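Local atomic coordinates of hydroquinone dioxygenase large subunit (Pseudomonas sp., PDB entry 4ZXA), a protein that probably forms, with its small-subunit partner, an iron(II)-dependent dioxygenase that opens the aromatic ring of hydroquinone. Residues 69-72 against 73-77; 123-126 against 127-131. All blocks are in the same frame, centred on the assembly; numbering follows the deposited sequence.

Interaction 1 of 2, residues 69-72 against 73-77; sequences AMMR and DVAWG. With H8N (4-hydroxybenzonitrile), chain J.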
ATOM      1  N   ALA E  69     -10.622  -0.804  -4.818  1.00 20.92           N
ATOM      2  CA  ALA E  69     -10.328  -1.391  -6.126  1.00 22.07           C
ATOM      3  C   ALA E  69     -11.550  -2.061  -6.719  1.00 21.84           C
ATOM      4  O   ALA E  69     -11.885  -1.825  -7.872  1.00 22.91           O
ATOM      5  CB  ALA E  69      -9.183  -2.382  -6.035  1.00 20.03           C
ATOM      6  N   MET E  70     -12.229  -2.886  -5.927  1.00 22.63           N
ATOM      7  CA  MET E  70     -13.368  -3.650  -6.432  1.00 24.20           C
ATOM      8  C   MET E  70     -14.505  -2.705  -6.726  1.00 23.79           C
ATOM      9  O   MET E  70     -15.278  -2.911  -7.671  1.00 21.80           O
ATOM     10  CB  MET E  70     -13.832  -4.728  -5.439  1.00 22.42           C
ATOM     11  CG  MET E  70     -15.096  -5.457  -5.903  1.00 23.39           C
ATOM     12  SD  MET E  70     -15.441  -6.971  -4.982  1.00 30.95           S
ATOM     13  CE  MET E  70     -14.075  -8.002  -5.563  1.00 21.39           C
ATOM     14  N   MET E  71     -14.595  -1.656  -5.912  1.00 22.96           N
ATOM     15  CA  MET E  71     -15.599  -0.620  -6.135  1.00 23.04           C
ATOM     16  C   MET E  71     -15.424  -0.006  -7.507  1.00 25.25           C
ATOM     17  O   MET E  71     -16.409   0.247  -8.186  1.00 27.40           O
ATOM     18  CB  MET E  71     -15.514   0.478  -5.088  1.00 25.39           C
ATOM     19  CG  MET E  71     -16.541   1.563  -5.293  1.00 26.92           C
ATOM     20  SD  MET E  71     -18.179   1.089  -4.741  1.00 28.62           S
ATOM     21  CE  MET E  71     -19.091   1.005  -6.288  1.00 24.61           C
ATOM     22  N   ARG E  72     -14.179   0.237  -7.922  1.00 20.48           N
ATOM     23  CA  ARG E  72     -13.961   0.802  -9.248  1.00 20.65           C
ATOM     24  C   ARG E  72     -14.336  -0.229 -10.302  1.00 24.62           C
ATOM     25  O   ARG E  72     -15.041   0.094 -11.258  1.00 21.82           O
ATOM     26  CB  ARG E  72     -12.518   1.321  -9.454  1.00 19.31           C
ATOM     27  CG  ARG E  72     -12.105   2.506  -8.536  1.00 17.00           C
ATOM     28  CD  ARG E  72     -13.207   3.540  -8.463  1.00 19.36           C
ATOM     29  NE  ARG E  72     -12.901   4.711  -7.646  1.00 19.36           N
ATOM     30  CZ  ARG E  72     -12.843   4.708  -6.313  1.00 22.43           C
ATOM     31  NH1 ARG E  72     -13.013   3.578  -5.631  1.00 22.19           N
ATOM     32  NH2 ARG E  72     -12.592   5.832  -5.661  1.00 23.47           N
ATOM     33  N   ASP E  73     -13.888  -1.471 -10.114  1.00 23.19           N
ATOM     34  CA  ASP E  73     -14.137  -2.512 -11.112  1.00 25.29           C
ATOM     35  C   ASP E  73     -15.631  -2.692 -11.359  1.00 26.45           C
ATOM     36  O   ASP E  73     -16.059  -2.927 -12.490  1.00 29.74           O
ATOM     37  CB  ASP E  73     -13.513  -3.852 -10.713  1.00 21.70           C
ATOM     38  CG  ASP E  73     -12.848  -4.564 -11.885  1.00 27.41           C
ATOM     39  OD1 ASP E  73     -12.907  -4.062 -13.038  1.00 25.75           O
ATOM     40  OD2 ASP E  73     -12.255  -5.637 -11.650  1.00 27.85           O
ATOM     41  N   VAL E  74     -16.419  -2.572 -10.296  1.00 25.43           N
ATOM     42  CA  VAL E  74     -17.856  -2.767 -10.405  1.00 25.98           C
ATOM     43  C   VAL E  74     -18.514  -1.568 -11.058  1.00 28.12           C
ATOM     44  O   VAL E  74     -19.394  -1.727 -11.907  1.00 29.03           O
ATOM     45  CB  VAL E  74     -18.513  -3.027  -9.041  1.00 23.34           C
ATOM     46  CG1 VAL E  74     -19.983  -2.646  -9.084  1.00 22.50           C
ATOM     47  CG2 VAL E  74     -18.336  -4.474  -8.654  1.00 21.30           C
ATOM     48  N   ALA E  75     -18.077  -0.375 -10.663  1.00 22.74           N
ATOM     49  CA  ALA E  75     -18.676   0.854 -11.153  1.00 24.26           C
ATOM     50  C   ALA E  75     -18.347   1.050 -12.627  1.00 30.30           C
ATOM     51  O   ALA E  75     -19.131   1.648 -13.365  1.00 29.99           O
ATOM     52  CB  ALA E  75     -18.202   2.052 -10.334  1.00 21.65           C
ATOM     53  N   TRP E  76     -17.182   0.558 -13.043  1.00 28.94           N
ATOM     54  CA  TRP E  76     -16.705   0.752 -14.414  1.00 27.02           C
ATOM     55  C   TRP E  76     -17.133  -0.383 -15.337  1.00 25.96           C
ATOM     56  O   TRP E  76     -16.829  -0.370 -16.521  1.00 26.11           O
ATOM     57  CB  TRP E  76     -15.174   0.864 -14.453  1.00 23.65           C
ATOM     58  CG  TRP E  76     -14.609   1.978 -13.637  1.00 23.96           C
ATOM     59  CD1 TRP E  76     -15.293   3.021 -13.087  1.00 24.26           C
ATOM     60  CD2 TRP E  76     -13.237   2.145 -13.253  1.00 22.03           C
ATOM     61  NE1 TRP E  76     -14.429   3.832 -12.393  1.00 21.49           N
ATOM     62  CE2 TRP E  76     -13.164   3.316 -12.473  1.00 19.54           C
ATOM     63  CE3 TRP E  76     -12.067   1.420 -13.485  1.00 20.76           C
ATOM     64  CZ2 TRP E  76     -11.967   3.784 -11.945  1.00 21.87           C
ATOM     65  CZ3 TRP E  76     -10.887   1.874 -12.954  1.00 18.36           C
ATOM     66  CH2 TRP E  76     -10.841   3.046 -12.189  1.00 21.45           C
ATOM     67  N   GLY E  77     -17.815  -1.385 -14.797  1.00 32.00           N
ATOM     68  CA  GLY E  77     -18.205  -2.529 -15.603  1.00 22.51           C
ATOM     69  C   GLY E  77     -16.986  -3.264 -16.114  1.00 27.23           C
ATOM     70  O   GLY E  77     -16.987  -3.813 -17.220  1.00 33.35           O
TER
HETATM   71  NAA H8N J 402      -6.901   4.440 -16.849  1.00 25.61           N
HETATM   72  CAC H8N J 402      -7.508   5.126 -16.165  1.00 26.08           C
HETATM   73  CAI H8N J 402      -8.279   6.057 -15.289  1.00 22.33           C
HETATM   74  CAF H8N J 402      -7.832   7.366 -15.165  1.00 26.14           C
HETATM   75  CAD H8N J 402      -8.521   8.264 -14.354  1.00 25.04           C
HETATM   76  CAH H8N J 402      -9.649   7.810 -13.690  1.00 21.20           C
HETATM   77  OAB H8N J 402     -10.328   8.680 -12.880  1.00 24.40           O
HETATM   78  CAE H8N J 402     -10.099   6.500 -13.812  1.00 23.16           C
HETATM   79  CAG H8N J 402      -9.407   5.614 -14.624  1.00 22.78           C
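The C-terminal end of helix 63-75 brings Trp76 to the wall of the ligand pocket, and Arg72, one turn earlier in the chain, packs on its indole. CB of Arg72 sits over one face of the indole, 3.5 Å from the centroid of the Trp76 six-membered ring and 11° off its normal, a CH-pi contact. From there the arginine chain runs past the rim: its CG lies 3.6 Å from Trp76 CZ2, and the guanidinium plane stands 84° to the ring, so the pair does not stack. Because chi1 of Arg72 is -64°, with CG opposite the carbonyl carbon, and the chain bends at chi2, the guanidinium is carried to the carbonyl oxygens of Pro143, Thr229 and Trp230, which take hydrogen bonds from NH1, NH2 and NE. The last regular helical bond runs from Trp76 N to Arg72 O (2.8 Å); Gly77, with positive phi and a weak bond from its N to Val74 O (3.3 Å), then closes the helix in a Schellman motif. Arg72 O also lies over the indole, 3.1 Å from Trp76 CG. The six-membered ring of Trp76 lies obliquely to 4-hydroxybenzonitrile, CZ2 3.8 Å from CAE of the ligand, which is also hydrogen-bonded to Glu248. Around the other sides of the helix, Met71 CE meets Ala75 CB at 4.3 Å, Val74 and Met70 face helix 122-136, and Asp73 OD2 is hydrogen-bonded to Thr91 OG1.

Interaction 2 of 2, residues 123-126 against 127-131; sequences PLIM and ATFKA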
ATOM      1  N   PRO E 123     -22.118 -11.167 -16.090  1.00 31.22           N
ATOM      2  CA  PRO E 123     -23.135 -10.975 -15.047  1.00 28.46           C
ATOM      3  C   PRO E 123     -22.873 -11.766 -13.765  1.00 34.91           C
ATOM      4  O   PRO E 123     -23.238 -11.285 -12.686  1.00 31.44           O
ATOM      5  CB  PRO E 123     -24.436 -11.446 -15.719  1.00 32.62           C
ATOM      6  CG  PRO E 123     -24.157 -11.381 -17.182  1.00 37.18           C
ATOM      7  CD  PRO E 123     -22.691 -11.689 -17.341  1.00 32.03           C
ATOM      8  N   LEU E 124     -22.258 -12.943 -13.870  1.00 31.67           N
ATOM      9  CA  LEU E 124     -21.955 -13.749 -12.687  1.00 30.97           C
ATOM     10  C   LEU E 124     -20.881 -13.094 -11.798  1.00 31.75           C
ATOM     11  O   LEU E 124     -21.093 -12.884 -10.593  1.00 29.05           O
ATOM     12  CB  LEU E 124     -21.541 -15.174 -13.083  1.00 34.44           C
ATOM     13  CG  LEU E 124     -21.068 -16.076 -11.938  1.00 42.99           C
ATOM     14  CD1 LEU E 124     -22.148 -16.219 -10.867  1.00 42.02           C
ATOM     15  CD2 LEU E 124     -20.610 -17.441 -12.443  1.00 37.86           C
ATOM     16  N   ILE E 125     -19.735 -12.760 -12.387  1.00 30.75           N
ATOM     17  CA  ILE E 125     -18.669 -12.112 -11.633  1.00 28.47           C
ATOM     18  C   ILE E 125     -19.122 -10.754 -11.109  1.00 34.76           C
ATOM     19  O   ILE E 125     -18.734 -10.349 -10.006  1.00 33.14           O
ATOM     20  CB  ILE E 125     -17.374 -11.952 -12.451  1.00 29.76           C
ATOM     21  CG1 ILE E 125     -16.300 -11.266 -11.601  1.00 22.43           C
ATOM     22  CG2 ILE E 125     -17.633 -11.172 -13.724  1.00 26.43           C
ATOM     23  CD1 ILE E 125     -14.903 -11.522 -12.076  1.00 18.72           C
ATOM     24  N   MET E 126     -19.949 -10.060 -11.889  1.00 27.70           N
ATOM     25  CA  MET E 126     -20.477  -8.767 -11.452  1.00 32.70           C
ATOM     26  C   MET E 126     -21.394  -8.928 -10.245  1.00 26.50           C
ATOM     27  O   MET E 126     -21.352  -8.129  -9.317  1.00 31.79           O
ATOM     28  CB  MET E 126     -21.207  -8.037 -12.597  1.00 29.01           C
ATOM     29  CG  MET E 126     -21.977  -6.813 -12.164  1.00 29.83           C
ATOM     30  SD  MET E 126     -20.914  -5.449 -11.616  1.00 38.40           S
ATOM     31  CE  MET E 126     -20.167  -5.005 -13.192  1.00 29.45           C
ATOM     32  N   ALA E 127     -22.219  -9.967 -10.262  1.00 26.24           N
ATOM     33  CA  ALA E 127     -23.146 -10.224  -9.163  1.00 26.05           C
ATOM     34  C   ALA E 127     -22.368 -10.590  -7.910  1.00 28.60           C
ATOM     35  O   ALA E 127     -22.643 -10.080  -6.819  1.00 27.03           O
ATOM     36  CB  ALA E 127     -24.117 -11.331  -9.535  1.00 27.42           C
ATOM     37  N   THR E 128     -21.386 -11.469  -8.075  1.00 29.73           N
ATOM     38  CA  THR E 128     -20.507 -11.827  -6.974  1.00 30.25           C
ATOM     39  C   THR E 128     -19.815 -10.595  -6.402  1.00 28.63           C
ATOM     40  O   THR E 128     -19.804 -10.395  -5.185  1.00 31.07           O
ATOM     41  CB  THR E 128     -19.445 -12.852  -7.406  1.00 32.75           C
ATOM     42  OG1 THR E 128     -20.087 -13.959  -8.047  1.00 32.60           O
ATOM     43  CG2 THR E 128     -18.649 -13.341  -6.204  1.00 24.45           C
ATOM     44  N   PHE E 129     -19.246  -9.763  -7.272  1.00 27.20           N
ATOM     45  CA  PHE E 129     -18.552  -8.557  -6.802  1.00 28.53           C
ATOM     46  C   PHE E 129     -19.464  -7.578  -6.049  1.00 25.04           C
ATOM     47  O   PHE E 129     -19.090  -7.056  -4.999  1.00 23.60           O
ATOM     48  CB  PHE E 129     -17.821  -7.843  -7.949  1.00 24.25           C
ATOM     49  CG  PHE E 129     -16.475  -8.426  -8.276  1.00 24.22           C
ATOM     50  CD1 PHE E 129     -16.147  -9.728  -7.900  1.00 28.65           C
ATOM     51  CD2 PHE E 129     -15.525  -7.666  -8.943  1.00 22.10           C
ATOM     52  CE1 PHE E 129     -14.900 -10.263  -8.199  1.00 23.65           C
ATOM     53  CE2 PHE E 129     -14.275  -8.184  -9.250  1.00 24.32           C
ATOM     54  CZ  PHE E 129     -13.961  -9.487  -8.884  1.00 29.41           C
ATOM     55  N   LYS E 130     -20.656  -7.321  -6.578  1.00 26.63           N
ATOM     56  CA  LYS E 130     -21.587  -6.419  -5.895  1.00 22.20           C
ATOM     57  C   LYS E 130     -21.919  -6.974  -4.527  1.00 28.38           C
ATOM     58  O   LYS E 130     -22.048  -6.233  -3.561  1.00 25.14           O
ATOM     59  CB  LYS E 130     -22.864  -6.237  -6.708  1.00 30.57           C
ATOM     60  CG  LYS E 130     -22.661  -5.444  -7.999  1.00 36.26           C
ATOM     61  CD  LYS E 130     -23.977  -4.935  -8.558  1.00 33.52           C
ATOM     62  CE  LYS E 130     -23.741  -4.034  -9.756  1.00 42.19           C
ATOM     63  NZ  LYS E 130     -24.947  -3.233 -10.131  1.00 52.32           N
ATOM     64  N   ALA E 131     -22.040  -8.298  -4.455  1.00 30.33           N
ATOM     65  CA  ALA E 131     -22.385  -8.965  -3.212  1.00 26.80           C
ATOM     66  C   ALA E 131     -21.239  -8.857  -2.211  1.00 27.66           C
ATOM     67  O   ALA E 131     -21.467  -8.731  -0.995  1.00 29.48           O
ATOM     68  CB  ALA E 131     -22.755 -10.435  -3.470  1.00 27.40           C
TER
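Ile125 and Phe129, four residues apart on consecutive turns of helix 122-136, run outward together from the backbone. Followed outward, Phe129 begins with CB, which lies 3.4 Å from Ile125 O, the same carbonyl that accepts the backbone N-H of Phe129. CG and CD1 still border that oxygen, and CD1 also comes within reach of Ile125 CG1. Farther out the ring meets only carbon of Ile125: CE1 is 3.8 Å from CG1, while CZ at the tip is 3.9 Å from Ile125 CD1. The isoleucine covers one face, with CG1 4.0 Å from the ring centroid and 16° off the normal, a CH-pi contact set toward the rim. That overlap depends on Ile125 holding CG1 trans to its backbone N (chi1 180°), which sends CG1 and CD1 along the phenyl group. With an alanine in place of Phe129, Ile125 CG1 and CD1 would probably be left without the ring they cover, and a gap would open beside Met70. On another side of the helix Leu124 O is gripped twice, by the backbone N of Thr128 and by its OG1 at 2.9 Å, the hydroxyl approaching from above the carbonyl plane; this ties the threonine side chain back to the preceding turn. Met126, bent at chi2 and chi3, brings SD to 3.7 Å from Lys130 CE, the two chains crossing at an angle, with the sulfur against the aliphatic part of the lysine. The helix lies between two elements of the fold: Phe129 and Met126 press on helix 63-75, whereas Thr128 and Ile125 reach Leu34 of strand 32-34.

Interaction 1 on helix 63-75 precedes interaction 2 on helix 122-136 along the chain, and their centres are about 11 Å apart. The helices touch directly: Phe129 CB lies 3.5 Å from Val74 CG2, Phe129 CD1 is 3.6 Å from Met70 CE, and Met126 CE reaches the backbone at Val74 and Gly77. Both belong to the N-terminal part of the large subunit. Interaction 1 is central, about 5 Å from the centre of the chain, and borders the ligand pocket; interaction 2 is farther out, at about 16 Å. Their packing thus joins the helix that brings Trp76 to the pocket to the outer helix and, beyond it, strand 32-34.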